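PDB 4BQH: Udp-n-acetylglucosamine pyrophosphorylase from Trypanosoma brucei, which probably makes UDP-N-acetylglucosamine and diphosphate from UTP and N-acetylglucosamine 1-phosphate, and is bound here to an inhibitor. Local coordinates for residues Asp21-Leu24 against Thr25-His29; Ala36-Thr39 against Ala40-Asn44; Asp450-Arg453 against Leu454-Gln458; Arg521-His524 against Gln525-Asn529. All blocks are in the same frame, centred on the assembly; numbering follows the deposited sequence.

Contact 1: Asp21-Leu24 against Thr25-His29; sequences DHIL and TALEH
Leu-24 and Glu-28, one helical turn apart, cross at a slant, with the carboxylate end of the glutamate beside the branched end of the leucine. Glu-28 OE2 lies 3.7 Å from Leu-24 CD1, an approach of a carboxylate oxygen to a methyl group that is no more than van der Waals contact. The leucine is brought there by a first torsion of -172°, which sets CG anti to the backbone nitrogen. Glu-28 runs extended beyond CG, its inner atoms passing over Leu-24 O, the same carbonyl that accepts Glu-28 N at 3.0 Å.

Thr-25 illustrates how a hydroxyl can fold back on its own helix. With chi1 at -67°, OG1 stands beside the backbone nitrogen and donates to Asp-21 O at 3.0 Å, while Thr-25 N reaches that oxygen at 2.9 Å. The two donors arrive from opposite faces of the carbonyl plane, the hydroxyl well above it and the amide less tilted. One oxygen is thus gripped twice, and the rotation of the threonine is fixed.

On another flank, Ile-23 CG2 and Leu-27 CD1 meet loosely at 4.3 Å, and both side chains are buried. The His-22 ring turns to another part of the chain, where its NE2 is hydrogen-bonded to Ile-223 O in a loop. Around helix 21-29, Leu-24, Leu-27 and Glu-28 lean on helix 7-15 through Ile-12 and Cys-11, whereas Ile-23, Ala-26 and Leu-27 pack against Leu-38, Thr-39 and Ile-42 of helix 32-44.

Contact 2: Ala36-Thr39 against Ala40-Asn44; sequences ASLT and AQITN
Thr-43 turns its side chain back onto Thr-39, one helical turn earlier, and the two lie side by side, pointing the same way. Followed outward, Thr-43 CB already sits 3.1 Å from Thr-39 O. The first torsion of -58° then swings OG1 beside the backbone nitrogen, where it donates to Thr-39 O at 2.7 Å from well above the carbonyl plane. The same hydroxyl oxygen also passes 3.9 Å from Thr-39 CG2, a methyl contact. Outside this turn, the Thr-43 side chain touches Cys-11 of helix 7-15.

Thr-43 N supplies the regular helical bond to Thr-39 O, 2.9 Å long and from the opposite face of the plane, so this carbonyl has two donors. Thr-39 does likewise with its own hydroxyl, which is hydrogen-bonded to Arg-35 O. Such back-bonding, in which threonine satisfies its hydroxyl on the carbonyl four residues before it, is a familiar device of alpha helices, and helix 32-44 uses it twice in succession while packing against helices 7-15 and 21-29 and strand 230-234.

Leu-38 serves the apolar flank: its CG lies 4.2 Å from Ile-42 CD1. Its CD1 approaches Gln-41 OE1 at 3.9 Å, one side chain passing obliquely over the other. That amide oxygen accepts a hydrogen bond from Ile-231 N, and Ser-37 OG is bonded to Gly-229 O.

Contact 3: Asp450-Arg453 against Leu454-Gln458; sequences DAVR and LLLSQ
Arg-453 O and the side chain of Ser-457 face each other across one turn of helix, and a water completes the arrangement. Ser-457 N donates to Arg-453 O at 3.0 Å. The water gives a second hydrogen bond to this oxygen, 2.8 Å away, and is also hydrogen-bonded to Ser-457 OG at 3.1 Å. The carbonyl therefore has two donors, and the serine hydroxyl is tied to it through the solvent molecule.

The neighbouring backbone pairs are regular: Leu-455 N reaches Ala-451 O at 3.0 Å, and Leu-456 N meets Val-452 O at 2.9 Å. The bond from Leu-454 N to Asp-450 O is longer, 3.3 Å.

Asp-450 and Arg-453 form a salt bridge. The arginine chain leaves extended, then bends at chi3 (-48°), which brings NH1 back toward the aspartate. NH1 stands 3.0 Å from Asp-450 OD1, which it meets on the anti side, with the oxygen at the edge of the guanidinium and nearly in its plane. Asp-450 OD2 has a hydrogen-bond partner of its own outside residues 450-458.

Val-452 CG1 lies 4.2 Å from Leu-456 CG, the two side chains side by side and pointing the same way, and Ala-451 rests on Leu-284 and Val-437. Thr-447 OG1 accepts from Asp-450 N near the start of helix 448-471. The pattern is consistent with an amphipathic alpha helix, with an i to i+3 salt bridge and a hydrated carbonyl on its polar side.

Contact 4: Arg521-His524 against Gln525-Asn529; sequences RVIH and QLLRN
This is a local contact between successive turns of helix 519-528, the helix of a beta-alpha-beta unit whose strands are 501-504 and 533-536. Two polar pairs and two apolar pairs carry it. Arg-521 and Gln-525 cross at about a right angle, yet their guanidinium and amide planes are only 19° apart and stacked. Gln-525 CG sits over one guanidinium face, displaced toward its rim, and approaches Arg-521 NH2 to 3.4 Å. A bend at chi2 (81°) folds the arginine back over the glutamine.

One turn on, Arg-528 CG lies over the centre of the His-524 ring, 3.9 Å from the centroid and 9° off the ring normal, a CH-pi contact. The touch is made by the aliphatic part of the arginine: Arg-528 NE remains 5.2 Å from His-524 NE2. Beyond CG the arginine chain bends twice, its guanidinium plane inclined to that of the ring.

The inward flank is apolar. Val-522 CG1 meets Leu-526 CD1 at 3.8 Å, and Ile-523 CG2 meets Leu-527 CD1 at 3.7 Å, each pair side by side and pointing the same way. Asn-529 N still bonds to Gln-525 O at 2.9 Å, although Asn-529 itself has left the helical backbone conformation. As the helix of a beta-alpha-beta unit, 519-528 packs Val-522 on Ile-534 and Ile-536 of strand 533-536, Leu-526 on helix 485-497, and Ile-523 and Leu-526 on Leu-467 of helix 448-471, while Arg-521, His-524 and Arg-528 are exposed.

Overall arrangement
Contacts 1 and 2 belong together: helices 21-29 and 32-44 follow each other in the chain, and their contact centres are 13 Å apart. They touch directly, Ala-26 CB reaching Leu-38 CD2 at 3.5 Å. The bound inhibitor, described as allosteric, is not touched by the side chains of Ile-42 and Ile-23, which are about 11 Å and about 13 Å from it. Contacts 3 and 4 are on the opposite side of the chain's centre, with centres 22 Å apart and no touch between them, although helix 448-471 links the two regions by packing against helix 519-528. Between contacts 1 and 4 the centres are 71 Å apart, far from each other in the one chain.

Contact 1: Asp21-Leu24 against Thr25-His29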
loop_
_atom_site.group_PDB
_atom_site.type_symbol
_atom_site.label_atom_id
_atom_site.label_comp_id
_atom_site.label_asym_id
_atom_site.label_seq_id
_atom_site.Cartn_x
_atom_site.Cartn_y
_atom_site.Cartn_z
ATOM N N ASP A 21 33.481 12.153 1.521
ATOM C CA ASP A 21 34.038 13.508 1.481
ATOM C C ASP A 21 33.892 14.238 0.146
ATOM O O ASP A 21 33.921 15.473 0.110
ATOM C CB ASP A 21 35.498 13.492 1.934
ATOM C CG ASP A 21 35.645 13.305 3.425
ATOM O OD1 ASP A 21 34.639 13.376 4.175
ATOM O OD2 ASP A 21 36.801 13.092 3.862
ATOM N N HIS A 22 33.733 13.493 -0.949
ATOM C CA HIS A 22 33.507 14.118 -2.261
ATOM C C HIS A 22 32.209 14.911 -2.304
ATOM O O HIS A 22 32.117 15.932 -2.983
ATOM C CB HIS A 22 33.598 13.084 -3.381
ATOM C CG HIS A 22 32.564 11.979 -3.282
ATOM N ND1 HIS A 22 32.536 11.098 -2.255
ATOM C CD2 HIS A 22 31.488 11.650 -4.119
ATOM C CE1 HIS A 22 31.497 10.246 -2.429
ATOM N NE2 HIS A 22 30.865 10.581 -3.573
ATOM N N ILE A 23 31.201 14.475 -1.541
ATOM C CA ILE A 23 29.946 15.220 -1.437
ATOM C C ILE A 23 30.140 16.470 -0.574
ATOM O O ILE A 23 29.619 17.539 -0.881
ATOM C CB ILE A 23 28.827 14.340 -0.845
ATOM C CG1 ILE A 23 28.661 13.072 -1.707
ATOM C CG2 ILE A 23 27.517 15.106 -0.731
ATOM C CD1 ILE A 23 27.487 12.218 -1.308
ATOM N N LEU A 24 30.871 16.311 0.525
ATOM C CA LEU A 24 31.138 17.408 1.442
ATOM C C LEU A 24 31.854 18.506 0.669
ATOM O O LEU A 24 31.485 19.668 0.764
ATOM C CB LEU A 24 31.980 16.917 2.624
ATOM C CG LEU A 24 32.203 17.869 3.793
ATOM C CD1 LEU A 24 30.881 18.361 4.367
ATOM C CD2 LEU A 24 33.034 17.154 4.846
ATOM N N THR A 25 32.821 18.103 -0.152
ATOM C CA THR A 25 33.578 19.004 -1.047
ATOM C C THR A 25 32.665 19.787 -1.988
ATOM O O THR A 25 32.782 21.025 -2.108
ATOM C CB THR A 25 34.607 18.190 -1.868
ATOM O OG1 THR A 25 35.603 17.683 -0.978
ATOM C CG2 THR A 25 35.295 19.037 -2.951
ATOM N N ALA A 26 31.759 19.072 -2.654
ATOM C CA ALA A 26 30.777 19.712 -3.517
ATOM C C ALA A 26 29.954 20.744 -2.718
ATOM O O ALA A 26 29.824 21.891 -3.144
ATOM C CB ALA A 26 29.901 18.673 -4.198
ATOM N N LEU A 27 29.454 20.373 -1.536
ATOM C CA LEU A 27 28.681 21.319 -0.700
ATOM C C LEU A 27 29.435 22.582 -0.232
ATOM O O LEU A 27 28.826 23.647 -0.065
ATOM C CB LEU A 27 28.120 20.629 0.540
ATOM C CG LEU A 27 27.002 19.616 0.311
ATOM C CD1 LEU A 27 26.849 18.736 1.545
ATOM C CD2 LEU A 27 25.691 20.311 -0.046
ATOM N N GLU A 28 30.735 22.438 0.015
ATOM C CA GLU A 28 31.545 23.534 0.561
ATOM C C GLU A 28 32.198 24.390 -0.520
ATOM O O GLU A 28 32.318 25.608 -0.351
ATOM C CB GLU A 28 32.626 22.996 1.498
ATOM C CG GLU A 28 32.114 22.489 2.835
ATOM C CD GLU A 28 33.178 21.736 3.611
ATOM O OE1 GLU A 28 34.280 21.516 3.061
ATOM O OE2 GLU A 28 32.916 21.366 4.778
ATOM N N HIS A 29 32.612 23.753 -1.618
ATOM C CA HIS A 29 33.437 24.400 -2.641
ATOM C C HIS A 29 32.925 24.264 -4.047
ATOM O O HIS A 29 33.629 24.587 -4.995
ATOM C CB HIS A 29 34.878 23.882 -2.576
ATOM C CG HIS A 29 35.467 23.892 -1.186
ATOM N ND1 HIS A 29 35.662 25.028 -0.487
ATOM C CD2 HIS A 29 35.900 22.847 -0.369
ATOM C CE1 HIS A 29 36.189 24.730 0.718
ATOM N NE2 HIS A 29 36.334 23.395 0.790
#

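Contact 2: Ala36-Thr39 against Ala40-Asn44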
loop_
_atom_site.group_PDB
_atom_site.type_symbol
_atom_site.label_atom_id
_atom_site.label_comp_id
_atom_site.label_asym_id
_atom_site.label_seq_id
_atom_site.Cartn_x
_atom_site.Cartn_y
_atom_site.Cartn_z
ATOM N N ALA A 36 23.566 24.732 -4.099
ATOM C CA ALA A 36 22.141 24.866 -3.814
ATOM C C ALA A 36 21.315 23.637 -4.206
ATOM O O ALA A 36 20.426 23.219 -3.452
ATOM C CB ALA A 36 21.571 26.123 -4.447
ATOM N N SER A 37 21.572 23.046 -5.369
ATOM C CA SER A 37 20.730 21.904 -5.764
ATOM C C SER A 37 21.065 20.677 -4.912
ATOM O O SER A 37 20.170 19.912 -4.554
ATOM C CB SER A 37 20.848 21.580 -7.255
ATOM O OG SER A 37 22.174 21.247 -7.570
ATOM N N LEU A 38 22.346 20.497 -4.593
ATOM C CA LEU A 38 22.761 19.395 -3.735
ATOM C C LEU A 38 22.157 19.556 -2.347
ATOM O O LEU A 38 21.691 18.580 -1.740
ATOM C CB LEU A 38 24.286 19.344 -3.670
ATOM C CG LEU A 38 25.042 18.049 -3.430
ATOM C CD1 LEU A 38 24.392 16.842 -4.105
ATOM C CD2 LEU A 38 26.457 18.260 -3.965
ATOM N N THR A 39 22.173 20.793 -1.839
ATOM C CA THR A 39 21.513 21.120 -0.574
ATOM C C THR A 39 20.009 20.793 -0.604
ATOM O O THR A 39 19.486 20.148 0.329
ATOM C CB THR A 39 21.758 22.605 -0.185
ATOM O OG1 THR A 39 23.167 22.827 0.033
ATOM C CG2 THR A 39 21.004 22.957 1.077
ATOM N N ALA A 40 19.311 21.211 -1.666
ATOM C CA ALA A 40 17.876 20.971 -1.753
ATOM C C ALA A 40 17.615 19.460 -1.762
ATOM O O ALA A 40 16.705 18.990 -1.093
ATOM C CB ALA A 40 17.272 21.607 -3.000
ATOM N N GLN A 41 18.433 18.721 -2.509
ATOM C CA GLN A 41 18.223 17.269 -2.611
ATOM C C GLN A 41 18.427 16.590 -1.267
ATOM O O GLN A 41 17.563 15.846 -0.821
ATOM C CB GLN A 41 19.122 16.641 -3.662
ATOM C CG GLN A 41 18.906 15.132 -3.798
ATOM C CD GLN A 41 19.962 14.452 -4.658
ATOM O OE1 GLN A 41 21.071 14.964 -4.819
ATOM N NE2 GLN A 41 19.619 13.278 -5.213
ATOM N N ILE A 42 19.553 16.851 -0.621
ATOM C CA ILE A 42 19.862 16.172 0.645
ATOM C C ILE A 42 18.854 16.576 1.731
ATOM O O ILE A 42 18.459 15.748 2.551
ATOM C CB ILE A 42 21.316 16.424 1.082
ATOM C CG1 ILE A 42 22.295 15.803 0.078
ATOM C CG2 ILE A 42 21.594 15.903 2.490
ATOM C CD1 ILE A 42 23.704 16.351 0.221
ATOM N N THR A 43 18.407 17.830 1.686
ATOM C CA THR A 43 17.393 18.356 2.622
ATOM C C THR A 43 15.976 17.807 2.409
ATOM O O THR A 43 15.327 17.348 3.360
ATOM C CB THR A 43 17.374 19.915 2.584
ATOM O OG1 THR A 43 18.680 20.404 2.919
ATOM C CG2 THR A 43 16.381 20.474 3.576
ATOM N N ASN A 44 15.498 17.857 1.168
ATOM C CA ASN A 44 14.104 17.590 0.836
ATOM C C ASN A 44 13.824 16.192 0.329
ATOM O O ASN A 44 12.680 15.732 0.426
ATOM C CB ASN A 44 13.610 18.584 -0.206
ATOM C CG ASN A 44 13.800 20.013 0.239
ATOM O OD1 ASN A 44 13.752 20.310 1.439
ATOM N ND2 ASN A 44 14.046 20.900 -0.714
#

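Contact 3: Asp450-Arg453 against Leu454-Gln458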
loop_
_atom_site.group_PDB
_atom_site.type_symbol
_atom_site.label_atom_id
_atom_site.label_comp_id
_atom_site.label_asym_id
_atom_site.label_seq_id
_atom_site.Cartn_x
_atom_site.Cartn_y
_atom_site.Cartn_z
ATOM N N ASP A 450 -6.142 -4.865 -17.730
ATOM C CA ASP A 450 -6.207 -6.075 -16.936
ATOM C C ASP A 450 -6.892 -5.776 -15.606
ATOM O O ASP A 450 -7.730 -6.555 -15.167
ATOM C CB ASP A 450 -4.815 -6.699 -16.691
ATOM C CG ASP A 450 -4.169 -7.274 -17.970
ATOM O OD1 ASP A 450 -4.874 -7.800 -18.868
ATOM O OD2 ASP A 450 -2.924 -7.188 -18.086
ATOM N N ALA A 451 -6.552 -4.642 -14.980
ATOM C CA ALA A 451 -7.166 -4.283 -13.694
ATOM C C ALA A 451 -8.651 -3.958 -13.865
ATOM O O ALA A 451 -9.463 -4.411 -13.072
ATOM C CB ALA A 451 -6.441 -3.101 -13.051
ATOM N N VAL A 452 -8.980 -3.184 -14.904
ATOM C CA VAL A 452 -10.386 -2.860 -15.215
ATOM C C VAL A 452 -11.186 -4.133 -15.459
ATOM O O VAL A 452 -12.289 -4.254 -14.970
ATOM C CB VAL A 452 -10.521 -1.824 -16.367
ATOM C CG1 VAL A 452 -11.963 -1.745 -16.915
ATOM C CG2 VAL A 452 -10.015 -0.447 -15.928
ATOM N N ARG A 453 -10.643 -5.108 -16.196
ATOM C CA ARG A 453 -11.358 -6.374 -16.338
ATOM C C ARG A 453 -11.690 -7.024 -14.993
ATOM O O ARG A 453 -12.787 -7.519 -14.814
ATOM C CB ARG A 453 -10.583 -7.371 -17.230
ATOM C CG ARG A 453 -11.183 -8.782 -17.298
ATOM C CD ARG A 453 -10.253 -9.740 -18.076
ATOM N NE ARG A 453 -9.853 -9.089 -19.319
ATOM C CZ ARG A 453 -8.612 -8.715 -19.613
ATOM N NH1 ARG A 453 -7.584 -8.992 -18.791
ATOM N NH2 ARG A 453 -8.393 -8.102 -20.744
ATOM N N LEU A 454 -10.746 -7.045 -14.045
ATOM C CA LEU A 454 -11.034 -7.659 -12.743
ATOM C C LEU A 454 -12.108 -6.869 -11.984
ATOM O O LEU A 454 -12.982 -7.464 -11.341
ATOM C CB LEU A 454 -9.770 -7.729 -11.875
ATOM C CG LEU A 454 -8.645 -8.626 -12.442
ATOM C CD1 LEU A 454 -7.409 -8.486 -11.556
ATOM C CD2 LEU A 454 -9.072 -10.081 -12.534
ATOM N N LEU A 455 -12.024 -5.550 -12.075
ATOM C CA LEU A 455 -12.980 -4.659 -11.377
ATOM C C LEU A 455 -14.388 -4.925 -11.885
ATOM O O LEU A 455 -15.313 -5.202 -11.100
ATOM C CB LEU A 455 -12.610 -3.180 -11.557
ATOM C CG LEU A 455 -13.423 -2.166 -10.717
ATOM C CD1 LEU A 455 -13.021 -2.226 -9.236
ATOM C CD2 LEU A 455 -13.269 -0.748 -11.228
ATOM N N LEU A 456 -14.548 -4.900 -13.204
ATOM C CA LEU A 456 -15.871 -5.198 -13.777
ATOM C C LEU A 456 -16.366 -6.596 -13.433
ATOM O O LEU A 456 -17.532 -6.799 -13.095
ATOM C CB LEU A 456 -15.872 -4.966 -15.289
ATOM C CG LEU A 456 -15.524 -3.567 -15.779
ATOM C CD1 LEU A 456 -15.820 -3.466 -17.270
ATOM C CD2 LEU A 456 -16.263 -2.486 -15.015
ATOM N N SER A 457 -15.473 -7.582 -13.465
ATOM C CA SER A 457 -15.877 -8.930 -13.119
ATOM C C SER A 457 -16.380 -9.057 -11.693
ATOM O O SER A 457 -17.318 -9.819 -11.414
ATOM C CB SER A 457 -14.732 -9.919 -13.350
ATOM O OG SER A 457 -14.634 -10.156 -14.738
ATOM N N GLN A 458 -15.763 -8.301 -10.798
ATOM C CA GLN A 458 -16.162 -8.295 -9.404
ATOM C C GLN A 458 -17.528 -7.620 -9.233
ATOM O O GLN A 458 -18.402 -8.150 -8.550
ATOM C CB GLN A 458 -15.126 -7.537 -8.574
ATOM C CG GLN A 458 -15.471 -7.606 -7.104
ATOM C CD GLN A 458 -14.491 -6.857 -6.234
ATOM O OE1 GLN A 458 -13.945 -5.815 -6.620
ATOM N NE2 GLN A 458 -14.287 -7.369 -5.045
HETATM O O HOH W 1 -14.669 -7.906 -16.897
#

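Contact 4: Arg521-His524 against Gln525-Asn529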
loop_
_atom_site.group_PDB
_atom_site.type_symbol
_atom_site.label_atom_id
_atom_site.label_comp_id
_atom_site.label_asym_id
_atom_site.label_seq_id
_atom_site.Cartn_x
_atom_site.Cartn_y
_atom_site.Cartn_z
ATOM N N ARG A 521 -33.904 0.393 -11.621
ATOM C CA ARG A 521 -33.281 0.960 -12.811
ATOM C C ARG A 521 -32.495 -0.102 -13.595
ATOM O O ARG A 521 -32.564 -0.162 -14.825
ATOM C CB ARG A 521 -32.388 2.141 -12.424
ATOM C CG ARG A 521 -31.508 2.700 -13.534
ATOM C CD ARG A 521 -32.268 3.643 -14.453
ATOM N NE ARG A 521 -31.570 3.817 -15.729
ATOM C CZ ARG A 521 -32.062 3.463 -16.910
ATOM N NH1 ARG A 521 -33.274 2.927 -17.000
ATOM N NH2 ARG A 521 -31.340 3.662 -18.008
ATOM N N VAL A 522 -31.734 -0.918 -12.872
ATOM C CA VAL A 522 -30.963 -2.024 -13.474
ATOM C C VAL A 522 -31.876 -3.000 -14.203
ATOM O O VAL A 522 -31.645 -3.340 -15.382
ATOM C CB VAL A 522 -30.164 -2.781 -12.381
ATOM C CG1 VAL A 522 -29.572 -4.093 -12.924
ATOM C CG2 VAL A 522 -29.104 -1.857 -11.803
ATOM N N ILE A 523 -32.935 -3.436 -13.528
ATOM C CA ILE A 523 -33.884 -4.355 -14.123
ATOM C C ILE A 523 -34.541 -3.771 -15.390
ATOM O O ILE A 523 -34.658 -4.480 -16.386
ATOM C CB ILE A 523 -34.935 -4.845 -13.097
ATOM C CG1 ILE A 523 -34.262 -5.832 -12.144
ATOM C CG2 ILE A 523 -36.121 -5.514 -13.784
ATOM C CD1 ILE A 523 -35.115 -6.221 -10.956
ATOM N N HIS A 524 -34.907 -2.493 -15.340
ATOM C CA HIS A 524 -35.516 -1.793 -16.490
ATOM C C HIS A 524 -34.556 -1.842 -17.663
ATOM O O HIS A 524 -34.943 -2.196 -18.773
ATOM C CB HIS A 524 -35.835 -0.359 -16.103
ATOM C CG HIS A 524 -36.623 0.408 -17.143
ATOM N ND1 HIS A 524 -36.044 1.250 -18.025
ATOM C CD2 HIS A 524 -37.986 0.444 -17.406
ATOM C CE1 HIS A 524 -36.992 1.789 -18.816
ATOM N NE2 HIS A 524 -38.175 1.284 -18.444
ATOM N N GLN A 525 -33.287 -1.517 -17.429
ATOM C CA GLN A 525 -32.274 -1.558 -18.511
ATOM C C GLN A 525 -32.110 -2.940 -19.098
ATOM O O GLN A 525 -32.021 -3.078 -20.320
ATOM C CB GLN A 525 -30.908 -1.150 -17.983
ATOM C CG GLN A 525 -30.784 0.318 -17.653
ATOM C CD GLN A 525 -29.465 0.609 -16.969
ATOM O OE1 GLN A 525 -29.310 0.377 -15.759
ATOM N NE2 GLN A 525 -28.505 1.108 -17.739
ATOM N N LEU A 526 -32.022 -3.949 -18.228
ATOM C CA LEU A 526 -31.787 -5.325 -18.648
ATOM C C LEU A 526 -32.932 -5.874 -19.486
ATOM O O LEU A 526 -32.694 -6.585 -20.475
ATOM C CB LEU A 526 -31.475 -6.255 -17.472
ATOM C CG LEU A 526 -30.137 -5.991 -16.778
ATOM C CD1 LEU A 526 -30.062 -6.853 -15.526
ATOM C CD2 LEU A 526 -28.951 -6.278 -17.697
ATOM N N LEU A 527 -34.163 -5.529 -19.104
ATOM C CA LEU A 527 -35.311 -6.038 -19.845
ATOM C C LEU A 527 -35.674 -5.224 -21.084
ATOM O O LEU A 527 -36.317 -5.764 -21.986
ATOM C CB LEU A 527 -36.544 -6.235 -18.941
ATOM C CG LEU A 527 -36.384 -7.020 -17.636
ATOM C CD1 LEU A 527 -37.664 -6.960 -16.809
ATOM C CD2 LEU A 527 -35.965 -8.460 -17.870
ATOM N N ARG A 528 -35.278 -3.954 -21.143
ATOM C CA ARG A 528 -35.658 -3.075 -22.262
ATOM C C ARG A 528 -34.564 -2.922 -23.328
ATOM O O ARG A 528 -34.845 -3.017 -24.522
ATOM C CB ARG A 528 -36.058 -1.687 -21.767
ATOM C CG ARG A 528 -37.217 -1.631 -20.770
ATOM C CD ARG A 528 -38.421 -2.438 -21.232
ATOM N NE ARG A 528 -38.967 -1.918 -22.497
ATOM C CZ ARG A 528 -40.026 -2.424 -23.137
ATOM N NH1 ARG A 528 -40.683 -3.472 -22.633
ATOM N NH2 ARG A 528 -40.426 -1.879 -24.296
ATOM N N ASN A 529 -33.324 -2.670 -22.889
ATOM C CA ASN A 529 -32.222 -2.383 -23.786
ATOM C C ASN A 529 -30.888 -2.417 -23.033
ATOM O O ASN A 529 -30.347 -1.359 -22.711
ATOM C CB ASN A 529 -32.394 -0.993 -24.409
ATOM C CG ASN A 529 -31.337 -0.670 -25.456
ATOM O OD1 ASN A 529 -30.714 -1.554 -26.031
ATOM N ND2 ASN A 529 -31.176 0.601 -25.735
#